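PDB 2EBF: dermonecrotic toxin from Pasteurella multocida, which acts as a potent mitogen and osteolytic toxin that induces bone resorption and is associated with severe progressive atrophic rhinitis in pigs. Local coordinates for residues A[43-57]-A[117-131]. Sequence-based numbering, arbitrary orientation.
Sequences PFRIGLEGVWTPEVL and AFRELRTQLEKALYL
Gln124 O accepts two bonds beside Gly50: the helical N-H of Ala128 at 2.9 Å from N, and a water at 2.7 Å. That water also donates, weakly, to Gly50 O, so it joins helix 115-129 to the turn Leu48-Val51. A second water donates to both Gly47 O and Ala128 O, one helical turn later. Glycine suits position 47 because the side chain of Glu49 folds back over it, and its carboxylate leaves no room for a CB there.

Just past the Gly50 water, Val51 makes the apolar link. With CG1 anti to the backbone N (chi1 178°), its branches part: CG1 lies 4.0 Å from both Leu121 CD1 and Leu125 CD2, while CG2 rests on Ala128 CB at 3.9 Å. The small methyl of Ala128 lets the loop come close.

Trp52 is the broad anchor. The side-chain amide of Gln124 stands over one indole face, the two planes 89° apart, and Val56 CG1 lies against the opposite face, toward its rim. Further along the ring, Glu120 CG, anti to the backbone N (chi1 163°), meets Trp52 CH2 at 3.4 Å; the bend at chi2 then turns the carboxylate. Leu57 splits its two methyls: CD2 touches Ala117 CB and the edge of the Phe118 ring, and CD1 meets Leu121 CD2. At the other end Ile46 CG2 packs on Leu129 CD1 at 3.8 Å, and Leu131 CD2 lies against Pro43 CB.

The contact thus lays an irregular, turn-containing lead-in chain along a helix of the membrane localization domain, before Thr53, at the N-cap position of helix 54-60. Met95 of helix 88-108 touches Ile46, Ala128 and Leu129; the chain's C-terminal tail reaches Gln124 through Leu746, and helix 70-84 packs on Leu48 and Phe118 and binds Trp52 O through His83.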
loop_
_atom_site.group_PDB
_atom_site.type_symbol
_atom_site.label_atom_id
_atom_site.label_comp_id
_atom_site.label_asym_id
_atom_site.label_seq_id
_atom_site.Cartn_x
_atom_site.Cartn_y
_atom_site.Cartn_z
ATOM N N PRO A 43 7.890 -6.871 -22.143
ATOM C CA PRO A 43 8.441 -8.027 -21.441
ATOM C C PRO A 43 7.466 -8.618 -20.420
ATOM O O PRO A 43 7.629 -9.775 -20.021
ATOM C CB PRO A 43 9.670 -7.450 -20.705
ATOM C CG PRO A 43 9.388 -5.978 -20.594
ATOM C CD PRO A 43 8.651 -5.636 -21.855
ATOM N N PHE A 44 6.460 -7.843 -20.017
ATOM C CA PHE A 44 5.548 -8.246 -18.936
ATOM C C PHE A 44 4.205 -8.743 -19.434
ATOM O O PHE A 44 3.190 -8.600 -18.756
ATOM C CB PHE A 44 5.359 -7.094 -17.935
ATOM C CG PHE A 44 6.656 -6.605 -17.340
ATOM C CD1 PHE A 44 6.886 -5.243 -17.146
ATOM C CD2 PHE A 44 7.654 -7.504 -17.010
ATOM C CE1 PHE A 44 8.099 -4.787 -16.606
ATOM C CE2 PHE A 44 8.891 -7.063 -16.486
ATOM C CZ PHE A 44 9.100 -5.696 -16.275
ATOM N N ARG A 45 4.196 -9.350 -20.610
ATOM C CA ARG A 45 2.922 -9.721 -21.225
ATOM C C ARG A 45 2.352 -11.049 -20.684
ATOM O O ARG A 45 1.239 -11.440 -21.034
ATOM C CB ARG A 45 3.047 -9.732 -22.747
ATOM C CG ARG A 45 4.044 -10.708 -23.282
ATOM C CD ARG A 45 4.101 -10.633 -24.799
ATOM N NE ARG A 45 4.992 -11.660 -25.321
ATOM C CZ ARG A 45 6.315 -11.550 -25.380
ATOM N NH1 ARG A 45 6.930 -10.442 -24.955
ATOM N NH2 ARG A 45 7.029 -12.553 -25.872
ATOM N N ILE A 46 3.106 -11.717 -19.811
ATOM C CA ILE A 46 2.631 -12.958 -19.146
ATOM C C ILE A 46 2.150 -13.974 -20.192
ATOM O O ILE A 46 1.027 -14.503 -20.131
ATOM C CB ILE A 46 1.559 -12.672 -18.045
ATOM C CG1 ILE A 46 2.057 -11.606 -17.061
ATOM C CG2 ILE A 46 1.238 -13.919 -17.242
ATOM C CD1 ILE A 46 1.413 -10.300 -17.276
ATOM N N GLY A 47 3.010 -14.207 -21.181
ATOM C CA GLY A 47 2.691 -15.080 -22.302
ATOM C C GLY A 47 2.588 -16.523 -21.854
ATOM O O GLY A 47 3.343 -16.961 -20.971
ATOM N N LEU A 48 1.652 -17.258 -22.458
ATOM C CA LEU A 48 1.403 -18.658 -22.088
ATOM C C LEU A 48 1.927 -19.688 -23.089
ATOM O O LEU A 48 1.558 -20.854 -23.018
ATOM C CB LEU A 48 -0.085 -18.880 -21.833
ATOM C CG LEU A 48 -0.674 -18.084 -20.660
ATOM C CD1 LEU A 48 -2.164 -18.263 -20.608
ATOM C CD2 LEU A 48 -0.013 -18.496 -19.329
ATOM N N GLU A 49 2.807 -19.264 -23.997
ATOM C CA GLU A 49 3.351 -20.168 -25.024
ATOM C C GLU A 49 4.141 -21.344 -24.458
ATOM O O GLU A 49 4.262 -22.383 -25.108
ATOM C CB GLU A 49 4.209 -19.413 -26.044
ATOM C CG GLU A 49 3.440 -18.399 -26.872
ATOM C CD GLU A 49 3.523 -16.981 -26.317
ATOM O OE1 GLU A 49 3.524 -16.036 -27.139
ATOM O OE2 GLU A 49 3.593 -16.802 -25.079
ATOM N N GLY A 50 4.685 -21.175 -23.254
ATOM C CA GLY A 50 5.474 -22.228 -22.633
ATOM C C GLY A 50 4.794 -22.956 -21.488
ATOM O O GLY A 50 5.450 -23.664 -20.721
ATOM N N VAL A 51 3.481 -22.780 -21.367
ATOM C CA VAL A 51 2.720 -23.403 -20.300
ATOM C C VAL A 51 1.732 -24.371 -20.941
ATOM O O VAL A 51 0.965 -23.980 -21.815
ATOM C CB VAL A 51 1.949 -22.345 -19.459
ATOM C CG1 VAL A 51 1.113 -23.009 -18.372
ATOM C CG2 VAL A 51 2.895 -21.326 -18.851
ATOM N N TRP A 52 1.768 -25.629 -20.502
ATOM C CA TRP A 52 0.889 -26.669 -21.012
ATOM C C TRP A 52 -0.568 -26.274 -20.870
ATOM O O TRP A 52 -0.954 -25.624 -19.890
ATOM C CB TRP A 52 1.075 -27.972 -20.236
ATOM C CG TRP A 52 2.332 -28.746 -20.498
ATOM C CD1 TRP A 52 3.159 -28.673 -21.594
ATOM C CD2 TRP A 52 2.876 -29.760 -19.651
ATOM N NE1 TRP A 52 4.198 -29.576 -21.458
ATOM C CE2 TRP A 52 4.044 -30.252 -20.276
ATOM C CE3 TRP A 52 2.486 -30.300 -18.413
ATOM C CZ2 TRP A 52 4.829 -31.258 -19.708
ATOM C CZ3 TRP A 52 3.270 -31.293 -17.845
ATOM C CH2 TRP A 52 4.431 -31.760 -18.496
ATOM N N THR A 53 -1.366 -26.667 -21.857
ATOM C CA THR A 53 -2.823 -26.563 -21.775
ATOM C C THR A 53 -3.357 -27.775 -21.004
ATOM O O THR A 53 -2.625 -28.743 -20.827
ATOM C CB THR A 53 -3.446 -26.565 -23.174
ATOM O OG1 THR A 53 -3.051 -27.762 -23.867
ATOM C CG2 THR A 53 -2.995 -25.326 -23.957
ATOM N N PRO A 54 -4.625 -27.725 -20.535
ATOM C CA PRO A 54 -5.220 -28.859 -19.810
ATOM C C PRO A 54 -5.187 -30.198 -20.560
ATOM O O PRO A 54 -4.944 -31.233 -19.935
ATOM C CB PRO A 54 -6.676 -28.408 -19.579
ATOM C CG PRO A 54 -6.607 -26.940 -19.563
ATOM C CD PRO A 54 -5.562 -26.590 -20.606
ATOM N N GLU A 55 -5.427 -30.188 -21.875
ATOM C CA GLU A 55 -5.373 -31.436 -22.664
ATOM C C GLU A 55 -3.988 -32.059 -22.628
ATOM O O GLU A 55 -3.844 -33.275 -22.523
ATOM C CB GLU A 55 -5.786 -31.217 -24.124
ATOM C CG GLU A 55 -7.262 -30.899 -24.348
ATOM C CD GLU A 55 -8.226 -31.986 -23.886
ATOM O OE1 GLU A 55 -7.874 -33.188 -23.858
ATOM O OE2 GLU A 55 -9.371 -31.624 -23.557
ATOM N N VAL A 56 -2.966 -31.222 -22.708
ATOM C CA VAL A 56 -1.603 -31.713 -22.652
ATOM C C VAL A 56 -1.307 -32.298 -21.255
ATOM O O VAL A 56 -0.753 -33.399 -21.133
ATOM C CB VAL A 56 -0.604 -30.606 -23.053
ATOM C CG1 VAL A 56 0.788 -30.953 -22.603
ATOM C CG2 VAL A 56 -0.632 -30.393 -24.562
ATOM N N LEU A 57 -1.702 -31.570 -20.214
ATOM C CA LEU A 57 -1.543 -32.046 -18.837
ATOM C C LEU A 57 -2.183 -33.418 -18.630
ATOM O O LEU A 57 -1.585 -34.293 -17.998
ATOM C CB LEU A 57 -2.167 -31.062 -17.846
ATOM C CG LEU A 57 -1.493 -30.798 -16.486
ATOM C CD1 LEU A 57 -2.533 -30.577 -15.393
ATOM C CD2 LEU A 57 -0.438 -31.823 -16.052
ATOM N N ALA A 117 4.689 -34.635 -13.879
ATOM C CA ALA A 117 3.928 -33.686 -14.704
ATOM C C ALA A 117 3.663 -32.374 -13.956
ATOM O O ALA A 117 3.812 -31.294 -14.525
ATOM C CB ALA A 117 2.605 -34.313 -15.154
ATOM N N PHE A 118 3.277 -32.476 -12.686
ATOM C CA PHE A 118 2.912 -31.297 -11.892
ATOM C C PHE A 118 4.126 -30.401 -11.632
ATOM O O PHE A 118 4.035 -29.172 -11.706
ATOM C CB PHE A 118 2.238 -31.705 -10.575
ATOM C CG PHE A 118 0.817 -32.221 -10.737
ATOM C CD1 PHE A 118 0.054 -32.543 -9.620
ATOM C CD2 PHE A 118 0.239 -32.370 -12.000
ATOM C CE1 PHE A 118 -1.258 -33.025 -9.753
ATOM C CE2 PHE A 118 -1.072 -32.843 -12.137
ATOM C CZ PHE A 118 -1.817 -33.172 -11.009
ATOM N N ARG A 119 5.265 -31.020 -11.347
ATOM C CA ARG A 119 6.504 -30.266 -11.132
ATOM C C ARG A 119 6.950 -29.539 -12.395
ATOM O O ARG A 119 7.423 -28.395 -12.331
ATOM C CB ARG A 119 7.623 -31.188 -10.635
ATOM C CG ARG A 119 7.403 -31.699 -9.205
ATOM C CD ARG A 119 8.547 -32.618 -8.780
ATOM N NE ARG A 119 8.512 -32.882 -7.340
ATOM C CZ ARG A 119 8.459 -34.089 -6.778
ATOM N NH1 ARG A 119 8.439 -35.188 -7.524
ATOM N NH2 ARG A 119 8.435 -34.192 -5.454
ATOM N N GLU A 120 6.810 -30.202 -13.540
ATOM C CA GLU A 120 7.157 -29.573 -14.808
ATOM C C GLU A 120 6.249 -28.376 -15.063
ATOM O O GLU A 120 6.715 -27.305 -15.445
ATOM C CB GLU A 120 7.087 -30.570 -15.966
ATOM C CG GLU A 120 7.035 -29.906 -17.364
ATOM C CD GLU A 120 8.297 -29.121 -17.726
ATOM O OE1 GLU A 120 8.279 -28.356 -18.741
ATOM O OE2 GLU A 120 9.313 -29.276 -17.013
ATOM N N LEU A 121 4.955 -28.565 -14.834
ATOM C CA LEU A 121 3.985 -27.483 -14.977
ATOM C C LEU A 121 4.301 -26.313 -14.041
ATOM O O LEU A 121 4.221 -25.154 -14.444
ATOM C CB LEU A 121 2.568 -27.999 -14.715
ATOM C CG LEU A 121 1.418 -26.990 -14.756
ATOM C CD1 LEU A 121 1.352 -26.220 -16.082
ATOM C CD2 LEU A 121 0.099 -27.689 -14.477
ATOM N N ARG A 122 4.642 -26.619 -12.793
ATOM C CA ARG A 122 5.001 -25.573 -11.829
ATOM C C ARG A 122 6.208 -24.766 -12.305
ATOM O O ARG A 122 6.221 -23.541 -12.206
ATOM C CB ARG A 122 5.259 -26.171 -10.442
ATOM C CG ARG A 122 5.488 -25.115 -9.363
ATOM C CD ARG A 122 5.591 -25.729 -7.967
ATOM N NE ARG A 122 6.597 -26.788 -7.904
ATOM C CZ ARG A 122 6.692 -27.678 -6.916
ATOM N NH1 ARG A 122 5.851 -27.640 -5.897
ATOM N NH2 ARG A 122 7.636 -28.610 -6.950
ATOM N N THR A 123 7.219 -25.452 -12.832
ATOM C CA THR A 123 8.404 -24.770 -13.366
ATOM C C THR A 123 8.020 -23.878 -14.562
ATOM O O THR A 123 8.525 -22.764 -14.699
ATOM C CB THR A 123 9.500 -25.783 -13.741
ATOM O OG1 THR A 123 9.850 -26.537 -12.576
ATOM C CG2 THR A 123 10.750 -25.080 -14.250
ATOM N N GLN A 124 7.103 -24.359 -15.406
ATOM C CA GLN A 124 6.605 -23.555 -16.540
ATOM C C GLN A 124 5.978 -22.250 -16.086
ATOM O O GLN A 124 6.171 -21.201 -16.721
ATOM C CB GLN A 124 5.580 -24.326 -17.380
ATOM C CG GLN A 124 6.161 -25.505 -18.147
ATOM C CD GLN A 124 5.105 -26.389 -18.780
ATOM O OE1 GLN A 124 5.443 -27.362 -19.469
ATOM N NE2 GLN A 124 3.829 -26.070 -18.564
ATOM N N LEU A 125 5.188 -22.328 -15.021
ATOM C CA LEU A 125 4.510 -21.153 -14.484
ATOM C C LEU A 125 5.543 -20.196 -13.915
ATOM O O LEU A 125 5.448 -18.991 -14.109
ATOM C CB LEU A 125 3.508 -21.548 -13.395
ATOM C CG LEU A 125 2.336 -22.454 -13.836
ATOM C CD1 LEU A 125 1.728 -23.123 -12.605
ATOM C CD2 LEU A 125 1.296 -21.646 -14.592
ATOM N N GLU A 126 6.526 -20.734 -13.209
ATOM C CA GLU A 126 7.603 -19.882 -12.666
ATOM C C GLU A 126 8.333 -19.121 -13.770
ATOM O O GLU A 126 8.588 -17.915 -13.647
ATOM C CB GLU A 126 8.582 -20.708 -11.853
ATOM C CG GLU A 126 8.049 -21.251 -10.557
ATOM C CD GLU A 126 9.043 -22.200 -9.909
ATOM O OE1 GLU A 126 10.143 -22.380 -10.477
ATOM O OE2 GLU A 126 8.740 -22.767 -8.843
ATOM N N LYS A 127 8.643 -19.818 -14.858
ATOM C CA LYS A 127 9.344 -19.223 -15.983
ATOM C C LYS A 127 8.481 -18.230 -16.769
ATOM O O LYS A 127 9.014 -17.290 -17.348
ATOM C CB LYS A 127 9.903 -20.303 -16.922
ATOM C CG LYS A 127 10.971 -21.186 -16.279
ATOM C CD LYS A 127 11.879 -21.847 -17.320
ATOM C CE LYS A 127 11.195 -22.986 -18.046
ATOM N NZ LYS A 127 12.098 -23.600 -19.082
ATOM N N ALA A 128 7.162 -18.436 -16.793
ATOM C CA ALA A 128 6.259 -17.519 -17.474
ATOM C C ALA A 128 6.101 -16.192 -16.728
ATOM O O ALA A 128 5.803 -15.156 -17.343
ATOM C CB ALA A 128 4.883 -18.176 -17.687
ATOM N N LEU A 129 6.268 -16.237 -15.409
ATOM C CA LEU A 129 6.077 -15.069 -14.541
ATOM C C LEU A 129 7.358 -14.304 -14.228
ATOM O O LEU A 129 7.355 -13.070 -14.185
ATOM C CB LEU A 129 5.480 -15.529 -13.224
ATOM C CG LEU A 129 3.974 -15.396 -12.976
ATOM C CD1 LEU A 129 3.177 -15.066 -14.227
ATOM C CD2 LEU A 129 3.502 -16.635 -12.297
ATOM N N TYR A 130 8.423 -15.052 -13.960
ATOM C CA TYR A 130 9.696 -14.488 -13.534
ATOM C C TYR A 130 10.715 -14.676 -14.638
ATOM O O TYR A 130 11.128 -15.794 -14.931
ATOM C CB TYR A 130 10.138 -15.117 -12.200
ATOM C CG TYR A 130 9.118 -14.861 -11.108
ATOM C CD1 TYR A 130 9.152 -13.684 -10.359
ATOM C CD2 TYR A 130 8.078 -15.771 -10.862
ATOM C CE1 TYR A 130 8.214 -13.434 -9.367
ATOM C CE2 TYR A 130 7.129 -15.520 -9.871
ATOM C CZ TYR A 130 7.200 -14.345 -9.136
ATOM O OH TYR A 130 6.254 -14.074 -8.177
ATOM N N LEU A 131 11.097 -13.565 -15.260
ATOM C CA LEU A 131 11.993 -13.582 -16.404
ATOM C C LEU A 131 13.412 -13.843 -15.868
ATOM O O LEU A 131 13.625 -13.727 -14.664
ATOM C CB LEU A 131 11.889 -12.254 -17.153
ATOM C CG LEU A 131 10.601 -12.038 -17.983
ATOM C CD1 LEU A 131 9.363 -12.357 -17.180
ATOM C CD2 LEU A 131 10.521 -10.627 -18.483
HETATM O O HOH W 1 5.673 -15.053 -19.875
HETATM O O HOH W 2 6.943 -21.107 -19.318
#